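Local atomic coordinates of diaminopimelate decarboxylase (Helicobacter pylori, PDB entry 2QGH), a protein that probably catalyses the pyridoxal-phosphate-dependent decarboxylation of meso-diaminopimelate to L-lysine, the last step of lysine biosynthesis. Residues N49-R57 / L258-L269. Sequence-based numbering, arbitrary orientation.
Sequences NYKEAFKGR and LYDYAQGILNAL
Leu258 fits its two methyl branches against Tyr50 and Ala53, where helix 40-52, which precedes the first strand of the pyridoxal-binding beta/alpha barrel, meets helix 258-268. Residues 49-57 carry the chain from the end of helix 40-52 toward that strand, 59-64. In the chain, helix 258-268 falls between strands 239-241 and 275-278. The contact lies near the seam of the barrel, where strands 59-64 and 275-278 close the eight-stranded parallel sheet.

CD2 of Leu258 sits over one face of the Tyr50 ring, 4.1 Å from the centroid, in a CH-pi contact. The other branch goes to Ala53: Leu258 CD1 is 3.4 Å from Ala53 CB, which is tight for two carbons. The two side chains Tyr50 and Leu258 cross at about a right angle. The hydroxyl of Tyr50 is hydrogen-bonded to Ser283, and the Tyr50 side chain lies about 6 Å from the bound pyridoxal phosphate.

One turn further along, the Ala262 methyl is a small bump that fills the recess between Ala53 O and the Phe54 ring. Its CB lies 3.3 Å from Ala53 O and also rests over one face of the Phe54 ring, offset toward the rim and 3.6 Å above its plane, in a CH-pi contact. With CG beside the backbone N (chi1 -73°), the Phe54 ring is swung to face Ala262. It also touches Ile276 and Cys278 of strand 275-278.

Arg57 runs along the last turn, its chain bent at chi2 (-134°). It slides past Leu266 in the opposite direction. Its guanidinium reaches Leu269, with Arg57 NH1 3.9 Å from Leu269 CD1. NH1 is hydrogen-bonded to Leu272 O, beyond the helix end. No hydrogen bond joins the two segments, and Leu266 CD2 meets Arg57 NE at 3.9 Å.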
loop_
_atom_site.group_PDB
_atom_site.type_symbol
_atom_site.label_atom_id
_atom_site.label_comp_id
_atom_site.label_asym_id
_atom_site.label_seq_id
_atom_site.Cartn_x
_atom_site.Cartn_y
_atom_site.Cartn_z
ATOM N N ASN A 49 -30.055 -4.307 5.365
ATOM C CA ASN A 49 -30.716 -4.090 4.084
ATOM C C ASN A 49 -30.481 -5.278 3.146
ATOM O O ASN A 49 -31.367 -5.654 2.383
ATOM C CB ASN A 49 -30.225 -2.791 3.440
ATOM C CG ASN A 49 -30.628 -1.566 4.238
ATOM O OD1 ASN A 49 -31.699 -1.535 4.848
ATOM N ND2 ASN A 49 -29.780 -0.542 4.228
ATOM N N TYR A 50 -29.287 -5.865 3.203
ATOM C CA TYR A 50 -28.971 -7.023 2.374
ATOM C C TYR A 50 -29.728 -8.230 2.909
ATOM O O TYR A 50 -30.210 -9.067 2.150
ATOM C CB TYR A 50 -27.469 -7.318 2.412
ATOM C CG TYR A 50 -26.675 -6.675 1.303
ATOM C CD1 TYR A 50 -26.505 -7.318 0.074
ATOM C CD2 TYR A 50 -26.103 -5.415 1.473
ATOM C CE1 TYR A 50 -25.782 -6.720 -0.956
ATOM C CE2 TYR A 50 -25.382 -4.809 0.457
ATOM C CZ TYR A 50 -25.222 -5.464 -0.753
ATOM O OH TYR A 50 -24.485 -4.863 -1.746
ATOM N N LYS A 51 -29.832 -8.305 4.231
ATOM C CA LYS A 51 -30.510 -9.412 4.890
ATOM C C LYS A 51 -31.995 -9.467 4.551
ATOM O O LYS A 51 -32.561 -10.551 4.421
ATOM C CB LYS A 51 -30.327 -9.301 6.406
ATOM C CG LYS A 51 -30.153 -10.639 7.123
ATOM C CD LYS A 51 -31.262 -10.896 8.141
ATOM C CE LYS A 51 -31.285 -9.833 9.232
ATOM N NZ LYS A 51 -32.442 -10.005 10.164
ATOM N N GLU A 52 -32.622 -8.304 4.396
ATOM C CA GLU A 52 -34.048 -8.249 4.091
ATOM C C GLU A 52 -34.347 -8.218 2.592
ATOM O O GLU A 52 -35.444 -8.576 2.164
ATOM C CB GLU A 52 -34.685 -7.025 4.752
ATOM C CG GLU A 52 -34.304 -5.703 4.100
ATOM C CD GLU A 52 -35.194 -4.548 4.538
ATOM O OE1 GLU A 52 -35.022 -3.428 4.007
ATOM O OE2 GLU A 52 -36.067 -4.759 5.411
ATOM N N ALA A 53 -33.379 -7.781 1.795
ATOM C CA ALA A 53 -33.561 -7.715 0.351
ATOM C C ALA A 53 -33.869 -9.101 -0.213
ATOM O O ALA A 53 -34.256 -9.243 -1.370
ATOM C CB ALA A 53 -32.311 -7.149 -0.304
ATOM N N PHE A 54 -33.700 -10.118 0.622
ATOM C CA PHE A 54 -33.948 -11.492 0.225
ATOM C C PHE A 54 -34.761 -12.223 1.288
ATOM O O PHE A 54 -34.227 -13.031 2.047
ATOM C CB PHE A 54 -32.619 -12.213 0.008
ATOM C CG PHE A 54 -31.897 -11.799 -1.240
ATOM C CD1 PHE A 54 -32.339 -12.227 -2.486
ATOM C CD2 PHE A 54 -30.770 -10.985 -1.171
ATOM C CE1 PHE A 54 -31.667 -11.852 -3.645
ATOM C CE2 PHE A 54 -30.095 -10.605 -2.324
ATOM C CZ PHE A 54 -30.544 -11.040 -3.561
ATOM N N LYS A 55 -36.054 -11.931 1.340
ATOM C CA LYS A 55 -36.946 -12.569 2.304
ATOM C C LYS A 55 -37.720 -13.703 1.630
ATOM O O LYS A 55 -38.001 -14.733 2.248
ATOM C CB LYS A 55 -37.925 -11.541 2.870
ATOM C CG LYS A 55 -37.258 -10.395 3.609
ATOM C CD LYS A 55 -38.233 -9.252 3.846
ATOM C CE LYS A 55 -39.443 -9.703 4.648
ATOM N NZ LYS A 55 -39.052 -10.200 5.995
ATOM N N GLY A 56 -38.055 -13.503 0.357
ATOM C CA GLY A 56 -38.788 -14.515 -0.387
ATOM C C GLY A 56 -37.913 -15.688 -0.791
ATOM O O GLY A 56 -38.264 -16.456 -1.692
ATOM N N ARG A 57 -36.771 -15.823 -0.120
ATOM C CA ARG A 57 -35.825 -16.899 -0.392
ATOM C C ARG A 57 -34.814 -17.077 0.732
ATOM O O ARG A 57 -34.619 -16.190 1.566
ATOM C CB ARG A 57 -35.050 -16.629 -1.682
ATOM C CG ARG A 57 -35.759 -17.021 -2.953
ATOM C CD ARG A 57 -34.811 -17.780 -3.870
ATOM N NE ARG A 57 -35.436 -18.124 -5.142
ATOM C CZ ARG A 57 -34.907 -18.960 -6.028
ATOM N NH1 ARG A 57 -33.742 -19.541 -5.776
ATOM N NH2 ARG A 57 -35.539 -19.209 -7.166
ATOM N N LEU A 258 -30.983 -2.139 -4.043
ATOM C CA LEU A 258 -31.030 -3.539 -3.639
ATOM C C LEU A 258 -32.292 -4.227 -4.148
ATOM O O LEU A 258 -32.268 -5.414 -4.474
ATOM C CB LEU A 258 -30.964 -3.658 -2.113
ATOM C CG LEU A 258 -29.763 -4.400 -1.519
ATOM C CD1 LEU A 258 -29.744 -5.824 -2.026
ATOM C CD2 LEU A 258 -28.473 -3.700 -1.899
ATOM N N TYR A 259 -33.392 -3.484 -4.210
ATOM C CA TYR A 259 -34.658 -4.038 -4.685
ATOM C C TYR A 259 -34.530 -4.511 -6.130
ATOM O O TYR A 259 -35.027 -5.575 -6.490
ATOM C CB TYR A 259 -35.780 -2.993 -4.558
ATOM C CG TYR A 259 -37.098 -3.407 -5.190
ATOM C CD1 TYR A 259 -37.347 -3.177 -6.543
ATOM C CD2 TYR A 259 -38.084 -4.051 -4.441
ATOM C CE1 TYR A 259 -38.547 -3.579 -7.137
ATOM C CE2 TYR A 259 -39.284 -4.457 -5.022
ATOM C CZ TYR A 259 -39.508 -4.218 -6.372
ATOM O OH TYR A 259 -40.681 -4.626 -6.963
ATOM N N ASP A 260 -33.857 -3.717 -6.952
ATOM C CA ASP A 260 -33.655 -4.060 -8.351
ATOM C C ASP A 260 -32.631 -5.188 -8.471
ATOM O O ASP A 260 -32.775 -6.085 -9.303
ATOM C CB ASP A 260 -33.186 -2.820 -9.117
ATOM C CG ASP A 260 -34.189 -1.677 -9.039
ATOM O OD1 ASP A 260 -33.797 -0.505 -9.236
ATOM O OD2 ASP A 260 -35.382 -1.953 -8.782
ATOM N N TYR A 261 -31.599 -5.136 -7.631
ATOM C CA TYR A 261 -30.540 -6.146 -7.613
ATOM C C TYR A 261 -31.140 -7.520 -7.325
ATOM O O TYR A 261 -30.922 -8.485 -8.071
ATOM C CB TYR A 261 -29.524 -5.794 -6.524
ATOM C CG TYR A 261 -28.386 -6.782 -6.302
ATOM C CD1 TYR A 261 -27.385 -6.964 -7.259
ATOM C CD2 TYR A 261 -28.250 -7.444 -5.076
ATOM C CE1 TYR A 261 -26.268 -7.766 -6.993
ATOM C CE2 TYR A 261 -27.144 -8.244 -4.800
ATOM C CZ TYR A 261 -26.150 -8.397 -5.758
ATOM O OH TYR A 261 -25.022 -9.135 -5.448
ATOM N N ALA A 262 -31.894 -7.591 -6.232
ATOM C CA ALA A 262 -32.530 -8.830 -5.808
ATOM C C ALA A 262 -33.548 -9.294 -6.847
ATOM O O ALA A 262 -33.584 -10.475 -7.201
ATOM C CB ALA A 262 -33.210 -8.631 -4.452
ATOM N N GLN A 263 -34.368 -8.366 -7.338
ATOM C CA GLN A 263 -35.372 -8.716 -8.336
ATOM C C GLN A 263 -34.679 -9.346 -9.540
ATOM O O GLN A 263 -35.110 -10.384 -10.045
ATOM C CB GLN A 263 -36.175 -7.476 -8.771
ATOM C CG GLN A 263 -37.592 -7.818 -9.258
ATOM C CD GLN A 263 -38.396 -6.605 -9.698
ATOM O OE1 GLN A 263 -38.188 -6.076 -10.787
ATOM N NE2 GLN A 263 -39.317 -6.154 -8.844
ATOM N N GLY A 264 -33.591 -8.724 -9.981
ATOM C CA GLY A 264 -32.862 -9.235 -11.126
ATOM C C GLY A 264 -32.348 -10.650 -10.931
ATOM O O GLY A 264 -32.520 -11.509 -11.802
ATOM N N ILE A 265 -31.720 -10.897 -9.785
ATOM C CA ILE A 265 -31.160 -12.207 -9.488
ATOM C C ILE A 265 -32.242 -13.267 -9.304
ATOM O O ILE A 265 -32.043 -14.426 -9.657
ATOM C CB ILE A 265 -30.242 -12.138 -8.242
ATOM C CG1 ILE A 265 -29.009 -11.282 -8.572
ATOM C CG2 ILE A 265 -29.807 -13.535 -7.821
ATOM C CD1 ILE A 265 -28.135 -10.936 -7.380
ATOM N N LEU A 266 -33.387 -12.876 -8.760
ATOM C CA LEU A 266 -34.469 -13.830 -8.577
ATOM C C LEU A 266 -35.003 -14.263 -9.936
ATOM O O LEU A 266 -35.295 -15.437 -10.139
ATOM C CB LEU A 266 -35.602 -13.229 -7.747
ATOM C CG LEU A 266 -35.297 -12.996 -6.270
ATOM C CD1 LEU A 266 -36.502 -12.367 -5.596
ATOM C CD2 LEU A 266 -34.940 -14.315 -5.610
ATOM N N ASN A 267 -35.127 -13.324 -10.868
ATOM C CA ASN A 267 -35.630 -13.672 -12.191
ATOM C C ASN A 267 -34.607 -14.515 -12.936
ATOM O O ASN A 267 -34.969 -15.409 -13.696
ATOM C CB ASN A 267 -35.968 -12.416 -13.010
ATOM C CG ASN A 267 -37.127 -11.622 -12.420
ATOM O OD1 ASN A 267 -38.123 -12.189 -11.960
ATOM N ND2 ASN A 267 -37.009 -10.300 -12.449
ATOM N N ALA A 268 -33.328 -14.242 -12.710
ATOM C CA ALA A 268 -32.276 -14.997 -13.374
ATOM C C ALA A 268 -32.227 -16.433 -12.863
ATOM O O ALA A 268 -31.740 -17.323 -13.553
ATOM C CB ALA A 268 -30.926 -14.321 -13.153
ATOM N N LEU A 269 -32.739 -16.649 -11.653
ATOM C CA LEU A 269 -32.749 -17.972 -11.027
ATOM C C LEU A 269 -34.027 -18.782 -11.230
ATOM O O LEU A 269 -34.318 -19.689 -10.438
ATOM C CB LEU A 269 -32.509 -17.839 -9.518
ATOM C CG LEU A 269 -31.095 -17.494 -9.076
ATOM C CD1 LEU A 269 -31.054 -17.348 -7.562
ATOM C CD2 LEU A 269 -30.141 -18.582 -9.543
#